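PDB 7JQE: ESAT-6/WXG100 secretion system protein from Streptococcus gallolyticus, which probably serves as a membrane-anchored subunit of the bacterial type VIIb secretion system, which exports proteins and toxins, its extracellular region projecting outside the cell. Local coordinates for residues F135-Y146 against A158-V167; K234-K245 against D434-N442. All coordinates share one frame; numbering follows the deposited sequence.

Interaction 1 of 2, residues F135-Y146 against A158-V167. With EDO (1,2-ethanediol), chain L; EDO (1,2-ethanediol), chain O; EDO (1,2-ethanediol), chain P.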
# COMPACT_ATOMS: atom_id res chain seq x y z
N PHE A 135 1.66 -10.66 43.09
CA PHE A 135 0.44 -9.93 43.41
C PHE A 135 0.59 -8.43 43.28
O PHE A 135 -0.42 -7.72 43.33
CB PHE A 135 -0.03 -10.28 44.83
CG PHE A 135 -0.28 -11.75 45.05
CD1 PHE A 135 -0.75 -12.55 44.02
CD2 PHE A 135 -0.02 -12.33 46.28
CE1 PHE A 135 -0.97 -13.90 44.22
CE2 PHE A 135 -0.24 -13.68 46.49
CZ PHE A 135 -0.72 -14.47 45.46
N ASN A 136 1.81 -7.92 43.15
CA ASN A 136 2.14 -6.51 42.92
C ASN A 136 2.07 -5.70 44.21
O ASN A 136 2.28 -4.48 44.17
CB ASN A 136 1.23 -5.86 41.87
CG ASN A 136 1.87 -4.65 41.22
OD1 ASN A 136 3.09 -4.57 41.11
ND2 ASN A 136 1.04 -3.71 40.79
N SER A 137 1.79 -6.32 45.35
CA SER A 137 1.86 -5.66 46.65
C SER A 137 2.28 -6.70 47.68
O SER A 137 2.60 -7.84 47.34
CB SER A 137 0.53 -4.99 47.01
OG SER A 137 -0.47 -5.96 47.26
N ASP A 138 2.28 -6.31 48.95
CA ASP A 138 2.62 -7.20 50.06
C ASP A 138 1.36 -7.42 50.89
O ASP A 138 1.02 -6.60 51.76
CB ASP A 138 3.75 -6.61 50.90
CG ASP A 138 4.13 -7.51 52.07
OD1 ASP A 138 3.58 -8.62 52.19
OD2 ASP A 138 4.99 -7.09 52.88
N LEU A 139 0.67 -8.53 50.63
CA LEU A 139 -0.58 -8.80 51.34
C LEU A 139 -0.36 -9.01 52.83
O LEU A 139 -1.22 -8.66 53.64
CB LEU A 139 -1.28 -10.00 50.73
CG LEU A 139 -1.82 -9.80 49.30
CD1 LEU A 139 -2.35 -11.10 48.73
CD2 LEU A 139 -2.89 -8.73 49.29
N ALA A 140 0.79 -9.57 53.22
CA ALA A 140 1.09 -9.90 54.61
C ALA A 140 -0.12 -10.56 55.27
O ALA A 140 -0.69 -10.06 56.24
CB ALA A 140 1.53 -8.67 55.40
N LEU A 141 -0.51 -11.70 54.71
CA LEU A 141 -1.65 -12.44 55.23
C LEU A 141 -1.40 -12.81 56.69
O LEU A 141 -0.33 -13.31 57.04
CB LEU A 141 -1.89 -13.69 54.40
CG LEU A 141 -3.21 -14.43 54.62
CD1 LEU A 141 -4.38 -13.56 54.17
CD2 LEU A 141 -3.21 -15.76 53.89
N ASP A 142 -2.39 -12.56 57.54
CA ASP A 142 -2.26 -12.78 58.98
C ASP A 142 -2.52 -14.25 59.30
O ASP A 142 -3.62 -14.77 59.07
CB ASP A 142 -3.23 -11.88 59.74
CG ASP A 142 -3.32 -12.22 61.21
OD1 ASP A 142 -2.39 -11.87 61.97
OD2 ASP A 142 -4.32 -12.86 61.60
N ILE A 143 -1.51 -14.93 59.84
CA ILE A 143 -1.60 -16.37 60.08
C ILE A 143 -2.59 -16.71 61.19
O ILE A 143 -3.11 -17.83 61.23
CB ILE A 143 -0.22 -16.96 60.44
CG1 ILE A 143 0.24 -16.44 61.80
CG2 ILE A 143 0.80 -16.62 59.36
CD1 ILE A 143 1.43 -17.19 62.37
N ASN A 144 -2.88 -15.76 62.09
CA ASN A 144 -3.67 -16.07 63.28
C ASN A 144 -4.98 -16.77 62.96
O ASN A 144 -5.43 -17.63 63.72
CB ASN A 144 -3.94 -14.78 64.06
CG ASN A 144 -5.11 -14.91 65.01
OD1 ASN A 144 -4.95 -15.29 66.17
ND2 ASN A 144 -6.31 -14.60 64.52
N SER A 145 -5.61 -16.43 61.83
CA SER A 145 -6.93 -16.97 61.53
C SER A 145 -6.91 -18.48 61.33
O SER A 145 -7.91 -19.15 61.58
CB SER A 145 -7.51 -16.28 60.29
OG SER A 145 -8.76 -16.83 59.94
N TYR A 146 -5.78 -19.02 60.87
CA TYR A 146 -5.68 -20.44 60.55
C TYR A 146 -4.89 -21.22 61.60
O TYR A 146 -4.77 -22.44 61.48
CB TYR A 146 -5.02 -20.63 59.18
CG TYR A 146 -5.34 -19.52 58.20
CD1 TYR A 146 -4.55 -18.38 58.13
CD2 TYR A 146 -6.43 -19.61 57.34
CE1 TYR A 146 -4.83 -17.37 57.24
CE2 TYR A 146 -6.72 -18.60 56.45
CZ TYR A 146 -5.92 -17.48 56.40
OH TYR A 146 -6.21 -16.48 55.51
N ALA A 158 -8.08 -23.32 53.40
CA ALA A 158 -8.60 -22.07 53.96
C ALA A 158 -7.75 -20.88 53.54
O ALA A 158 -8.28 -19.79 53.27
CB ALA A 158 -8.67 -22.17 55.48
N ILE A 159 -6.42 -21.05 53.51
CA ILE A 159 -5.54 -19.96 53.10
C ILE A 159 -5.77 -19.61 51.64
O ILE A 159 -5.93 -18.44 51.28
CB ILE A 159 -4.07 -20.33 53.37
CG1 ILE A 159 -3.84 -20.58 54.86
CG2 ILE A 159 -3.14 -19.24 52.85
CD1 ILE A 159 -2.47 -21.14 55.20
N LYS A 160 -5.81 -20.63 50.78
CA LYS A 160 -6.02 -20.39 49.35
C LYS A 160 -7.33 -19.65 49.10
O LYS A 160 -7.37 -18.67 48.36
CB LYS A 160 -5.99 -21.72 48.60
CG LYS A 160 -6.43 -21.63 47.15
CD LYS A 160 -6.13 -22.92 46.41
CE LYS A 160 -4.63 -23.18 46.35
NZ LYS A 160 -4.29 -24.40 45.55
N ILE A 161 -8.41 -20.11 49.73
CA ILE A 161 -9.71 -19.47 49.53
C ILE A 161 -9.66 -18.01 49.96
O ILE A 161 -10.30 -17.14 49.34
CB ILE A 161 -10.81 -20.24 50.28
CG1 ILE A 161 -11.01 -21.62 49.66
CG2 ILE A 161 -12.11 -19.45 50.29
CD1 ILE A 161 -12.10 -22.43 50.30
N ASP A 162 -8.91 -17.70 51.02
CA ASP A 162 -8.80 -16.32 51.47
C ASP A 162 -7.98 -15.48 50.48
O ASP A 162 -8.29 -14.30 50.26
CB ASP A 162 -8.19 -16.25 52.86
CG ASP A 162 -9.21 -16.46 53.96
OD1 ASP A 162 -10.40 -16.14 53.74
OD2 ASP A 162 -8.83 -16.93 55.05
N LEU A 163 -6.94 -16.07 49.89
CA LEU A 163 -6.11 -15.31 48.96
C LEU A 163 -6.84 -15.01 47.66
O LEU A 163 -6.71 -13.91 47.11
CB LEU A 163 -4.81 -16.07 48.69
CG LEU A 163 -3.80 -16.07 49.84
CD1 LEU A 163 -2.70 -17.09 49.62
CD2 LEU A 163 -3.22 -14.68 50.02
N LEU A 164 -7.63 -15.97 47.16
CA LEU A 164 -8.33 -15.75 45.90
C LEU A 164 -9.41 -14.68 46.03
O LEU A 164 -9.69 -13.97 45.06
CB LEU A 164 -8.94 -17.06 45.41
CG LEU A 164 -7.92 -18.11 44.95
CD1 LEU A 164 -8.62 -19.40 44.53
CD2 LEU A 164 -7.08 -17.57 43.80
N ASN A 165 -10.03 -14.55 47.20
CA ASN A 165 -11.00 -13.49 47.44
C ASN A 165 -10.35 -12.17 47.81
O ASN A 165 -11.07 -11.21 48.11
CB ASN A 165 -11.98 -13.91 48.54
CG ASN A 165 -12.94 -14.99 48.09
OD1 ASN A 165 -13.08 -16.03 48.73
ND2 ASN A 165 -13.62 -14.74 46.97
N GLN A 166 -9.03 -12.10 47.80
CA GLN A 166 -8.31 -10.90 48.20
C GLN A 166 -7.43 -10.32 47.10
O GLN A 166 -7.11 -9.12 47.16
CB GLN A 166 -7.43 -11.19 49.44
CG GLN A 166 -6.84 -9.97 50.10
CD GLN A 166 -6.15 -10.30 51.42
OE1 GLN A 166 -6.31 -11.40 51.96
NE2 GLN A 166 -5.38 -9.35 51.93
N VAL A 167 -7.04 -11.11 46.11
CA VAL A 167 -6.18 -10.66 45.02
C VAL A 167 -7.04 -10.56 43.76
O VAL A 167 -7.67 -11.53 43.35
CB VAL A 167 -5.00 -11.62 44.80
CG1 VAL A 167 -4.22 -11.22 43.57
CG2 VAL A 167 -4.11 -11.64 46.02
C1 EDO L . -11.77 -17.04 57.01
O1 EDO L . -10.45 -16.70 57.44
C2 EDO L . -12.15 -18.41 57.56
O2 EDO L . -13.48 -18.74 57.16
C1 EDO O . -6.73 -16.84 68.90
O1 EDO O . -6.39 -17.26 67.58
C2 EDO O . -8.24 -16.92 69.10
O2 EDO O . -8.61 -16.30 70.34
C1 EDO P . -2.70 -12.37 68.51
O1 EDO P . -3.64 -12.15 67.45
C2 EDO P . -3.12 -13.59 69.33
O2 EDO P . -3.04 -14.78 68.54
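Tyr146 lying on Ile159 and Phe135 on Val167 mark the two ends of a small hydrophobic seam, in which the loop after helix 102-135 folds back antiparallel over the end of helix 152-164 and the residues that follow it. At the Tyr146 end, Ile159 CG1 sits 3.7 Å from the Tyr146 ring centroid and 9° off its normal, a CH-pi contact; Ser145 CB lies over the opposite face, so the ring is sandwiched and its rotation restrained. Its hydroxyl OH then donates to Asp162 OD2 at 2.7 Å, arriving on the anti side of the carboxylate and 23° out of its plane. The same OD2 accepts a second bond from O1 of a 1,2-ethanediol, probably from the crystallisation liquor, which also receives Ser145 OG.

The middle is aliphatic. Leu141 sends CD2 between Ile159 CG2, 3.6 Å off, and Leu163 CD2, its CG standing anti to the backbone N (chi1 -168°), while its CD1 turns to Gln166 OE1. Leu139 places CD1 near Leu163 CD2 at 3.9 Å and close to Val167 CG2; its CD2 slides past the extended Gln166 chain to meet NE2 at 3.7 Å. At the far end Val167 CG2 lies over the centre of one face of the Phe135 ring, 4.0 Å from the ring centroid, and CG1 touches Phe135 CD1. Leu163 O accepts from the backbone N of both Gln166 and Val167 where the helix ends and the chain leads into this valine.

Helix 462-491 backs the seam: Tyr476 OH bonds to Leu141 N, and Ile159 and Leu163 rest on Thr480 and Thr477. Arg127 of helix 102-135 holds Leu141 O, while Asn136 leans on helix 169-179.

Interaction 2 of 2, residues K234-K245 against D434-N442. With EDO (1,2-ethanediol), chain M; EDO (1,2-ethanediol), chain Y; EDO (1,2-ethanediol), chain F; EDO (1,2-ethanediol), chain U.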
# COMPACT_ATOMS: atom_id res chain seq x y z
N LYS A 234 -5.34 11.52 -2.01
CA LYS A 234 -4.06 10.85 -1.89
C LYS A 234 -2.92 11.86 -1.85
O LYS A 234 -1.96 11.69 -1.08
CB LYS A 234 -3.88 9.86 -3.04
CG LYS A 234 -5.04 8.91 -3.15
CD LYS A 234 -4.82 7.88 -4.24
CE LYS A 234 -5.99 6.92 -4.29
NZ LYS A 234 -5.85 5.92 -5.38
N LEU A 235 -3.00 12.91 -2.66
CA LEU A 235 -1.97 13.95 -2.62
C LEU A 235 -1.96 14.65 -1.28
O LEU A 235 -0.90 15.01 -0.76
CB LEU A 235 -2.18 14.95 -3.75
CG LEU A 235 -1.78 14.46 -5.13
CD1 LEU A 235 -2.35 15.37 -6.21
CD2 LEU A 235 -0.26 14.40 -5.20
N ALA A 236 -3.14 14.88 -0.70
CA ALA A 236 -3.21 15.50 0.62
C ALA A 236 -2.50 14.63 1.65
O ALA A 236 -1.80 15.14 2.53
CB ALA A 236 -4.66 15.75 1.02
N LEU A 237 -2.66 13.31 1.55
CA LEU A 237 -2.03 12.39 2.50
C LEU A 237 -0.52 12.39 2.33
O LEU A 237 0.22 12.43 3.32
CB LEU A 237 -2.61 10.99 2.32
CG LEU A 237 -1.95 9.86 3.12
CD1 LEU A 237 -1.99 10.14 4.61
CD2 LEU A 237 -2.61 8.51 2.81
N LEU A 238 -0.04 12.34 1.09
CA LEU A 238 1.40 12.42 0.86
C LEU A 238 1.98 13.70 1.45
O LEU A 238 3.14 13.72 1.87
CB LEU A 238 1.71 12.34 -0.63
CG LEU A 238 1.24 11.08 -1.36
CD1 LEU A 238 1.50 11.19 -2.85
CD2 LEU A 238 1.93 9.87 -0.79
N GLY A 239 1.19 14.77 1.48
CA GLY A 239 1.64 15.99 2.12
C GLY A 239 1.80 15.82 3.62
O GLY A 239 2.79 16.28 4.20
N LYS A 240 0.83 15.16 4.26
CA LYS A 240 0.94 14.91 5.70
C LYS A 240 2.20 14.13 6.02
O LYS A 240 2.92 14.46 6.97
CB LYS A 240 -0.30 14.15 6.19
CG LYS A 240 -1.42 15.03 6.70
CD LYS A 240 -2.53 14.17 7.29
CE LYS A 240 -3.68 15.03 7.80
NZ LYS A 240 -4.93 14.23 7.98
N TYR A 241 2.48 13.09 5.24
CA TYR A 241 3.67 12.28 5.48
C TYR A 241 4.94 13.09 5.25
O TYR A 241 5.87 13.04 6.06
CB TYR A 241 3.64 11.05 4.58
CG TYR A 241 4.65 9.99 4.95
CD1 TYR A 241 4.32 8.96 5.83
CD2 TYR A 241 5.92 10.01 4.41
CE1 TYR A 241 5.24 7.98 6.16
CE2 TYR A 241 6.84 9.04 4.73
CZ TYR A 241 6.50 8.03 5.62
OH TYR A 241 7.42 7.06 5.94
N LYS A 242 5.00 13.83 4.14
CA LYS A 242 6.18 14.64 3.84
C LYS A 242 6.43 15.66 4.94
O LYS A 242 7.58 15.95 5.29
CB LYS A 242 6.03 15.34 2.49
CG LYS A 242 7.04 16.45 2.25
CD LYS A 242 6.61 17.33 1.09
CE LYS A 242 7.62 18.44 0.82
NZ LYS A 242 8.93 17.90 0.39
N SER A 243 5.36 16.24 5.48
CA SER A 243 5.51 17.22 6.55
C SER A 243 5.85 16.56 7.89
O SER A 243 6.56 17.16 8.71
CB SER A 243 4.24 18.05 6.67
OG SER A 243 4.39 19.06 7.65
N ALA A 244 5.37 15.34 8.14
CA ALA A 244 5.66 14.66 9.40
C ALA A 244 7.10 14.15 9.43
O ALA A 244 7.82 14.35 10.41
CB ALA A 244 4.68 13.51 9.63
N LYS A 245 7.52 13.46 8.37
CA LYS A 245 8.91 13.08 8.20
C LYS A 245 9.64 14.24 7.51
O LYS A 245 9.13 15.36 7.43
CB LYS A 245 9.01 11.78 7.41
CG LYS A 245 8.13 10.67 7.93
CD LYS A 245 8.84 9.86 9.00
CE LYS A 245 7.92 8.81 9.61
NZ LYS A 245 6.83 9.46 10.38
N ASP A 434 -11.10 6.79 4.60
CA ASP A 434 -11.15 8.25 4.64
C ASP A 434 -9.75 8.77 4.98
O ASP A 434 -9.39 8.94 6.15
CB ASP A 434 -12.19 8.74 5.63
CG ASP A 434 -12.35 10.24 5.63
OD1 ASP A 434 -11.65 10.91 4.84
OD2 ASP A 434 -13.18 10.75 6.41
N LEU A 435 -8.96 9.05 3.94
CA LEU A 435 -7.55 9.37 4.12
C LEU A 435 -7.35 10.63 4.96
O LEU A 435 -6.29 10.77 5.59
CB LEU A 435 -6.88 9.52 2.76
CG LEU A 435 -6.97 8.29 1.85
CD1 LEU A 435 -6.10 8.46 0.61
CD2 LEU A 435 -6.58 7.04 2.62
N SER A 436 -8.32 11.54 5.00
CA SER A 436 -8.15 12.75 5.79
C SER A 436 -8.03 12.45 7.28
O SER A 436 -7.48 13.28 8.02
CB SER A 436 -9.30 13.72 5.54
OG SER A 436 -10.56 13.07 5.66
N GLN A 437 -8.52 11.30 7.74
CA GLN A 437 -8.52 10.96 9.15
C GLN A 437 -7.23 10.32 9.62
O GLN A 437 -7.06 10.11 10.82
CB GLN A 437 -9.69 10.02 9.47
CG GLN A 437 -11.05 10.60 9.15
CD GLN A 437 -11.28 11.92 9.86
OE1 GLN A 437 -11.45 11.96 11.08
NE2 GLN A 437 -11.29 13.01 9.10
N ILE A 438 -6.31 10.00 8.71
CA ILE A 438 -5.10 9.27 9.06
C ILE A 438 -4.07 10.24 9.63
O ILE A 438 -3.72 11.23 8.98
CB ILE A 438 -4.55 8.51 7.85
CG1 ILE A 438 -5.60 7.53 7.33
CG2 ILE A 438 -3.25 7.80 8.20
CD1 ILE A 438 -5.12 6.62 6.23
N ASP A 439 -3.59 9.96 10.83
CA ASP A 439 -2.61 10.80 11.51
C ASP A 439 -1.24 10.11 11.45
O ASP A 439 -1.14 8.91 11.70
CB ASP A 439 -3.03 11.04 12.97
CG ASP A 439 -2.19 12.11 13.65
OD1 ASP A 439 -0.95 12.09 13.49
OD2 ASP A 439 -2.77 12.97 14.34
N ILE A 440 -0.21 10.88 11.12
CA ILE A 440 1.13 10.34 10.93
C ILE A 440 2.01 10.53 12.17
O ILE A 440 2.60 9.58 12.67
CB ILE A 440 1.79 10.96 9.68
CG1 ILE A 440 0.87 10.81 8.46
CG2 ILE A 440 3.13 10.29 9.41
CD1 ILE A 440 0.59 9.39 8.08
N THR A 441 2.10 11.77 12.67
CA THR A 441 3.00 12.04 13.79
C THR A 441 2.62 11.24 15.02
O THR A 441 3.49 10.79 15.78
CB THR A 441 3.01 13.54 14.10
OG1 THR A 441 1.67 14.02 14.24
CG2 THR A 441 3.72 14.32 13.00
N ASN A 442 1.32 11.05 15.26
CA ASN A 442 0.80 10.30 16.40
C ASN A 442 -0.08 9.16 15.87
O ASN A 442 -1.31 9.28 15.83
CB ASN A 442 0.02 11.21 17.35
CG ASN A 442 0.91 12.24 18.01
OD1 ASN A 442 0.68 13.44 17.88
ND2 ASN A 442 1.93 11.78 18.72
C1 EDO M . 6.34 7.04 12.53
O1 EDO M . 6.40 5.61 12.65
C2 EDO M . 5.21 7.58 13.40
O2 EDO M . 5.19 9.01 13.36
C1 EDO Y . 11.57 16.35 9.96
O1 EDO Y . 12.66 15.48 9.68
C2 EDO Y . 10.69 15.75 11.06
O2 EDO Y . 9.67 16.68 11.43
C1 EDO F . -9.56 4.75 -6.01
O1 EDO F . -9.21 5.53 -4.85
C2 EDO F . -8.94 3.36 -5.91
O2 EDO F . -7.51 3.48 -5.87
C1 EDO U . 11.24 18.64 3.90
O1 EDO U . 10.25 17.83 3.26
C2 EDO U . 10.58 19.93 4.36
O2 EDO U . 9.17 19.70 4.51
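Leu237 and Leu435 face each other with CA atoms 6.5 Å apart, and the backbones run on in the same sense until Ala244 CA and Thr441 CA are 5.8 Å apart: a 3-10 turn and the extended loop after it laid along the last three turns of helix 225-244. Leu435 CD1 fits between Lys234 CG, at 3.9 Å, and Leu237 CD2, the Leu435 and Leu237 side chains crossing at about a right angle. The Lys234 ammonium points elsewhere, to a salt bridge with Asp417.

Ile440 gives up the most surface to the helix. Its CG2, anti to the backbone N, meets Ala244 CB at 3.6 Å and also reaches Tyr241 CD1, while CD1 turns back to Leu237. Thr441 CG2 presses on Ala244 CB from the loop's end. Lys240 runs out extended over the loop; NZ makes a weak bond to Ile438 O at 3.4 Å and comes to 2.7 Å from Ser436 O, at too poor an angle for a hydrogen bond. Tyr241 carries the packing on to Ile423 and Ile196.

An Asx motif secures the loop where Ile440 turns in: Asp439 OD1 accepts Asn442 N at 3.1 Å, N-H nearly straight at 170° but 47° above the carboxylate plane.

How the interactions relate
From the N terminus, the chain climbs helix 102-135 and at once turns back in interaction 1, a local closure with 11 residues between its segments that joins the following loop to helix 152-164. It then passes through shorter helices to helix 225-244, the first half of interaction 2. Between the two halves of that contact come 188 residues, including both antiparallel sheets and helix 396-427, so interaction 2 closes a far larger loop. The two stand in series, neither nested nor crossed, with centres about 53 Å apart and nearest atoms about 27 Å apart. After interaction 2, helix 462-491 returns to pack against Ile143, Ile159 and Leu163 of interaction 1.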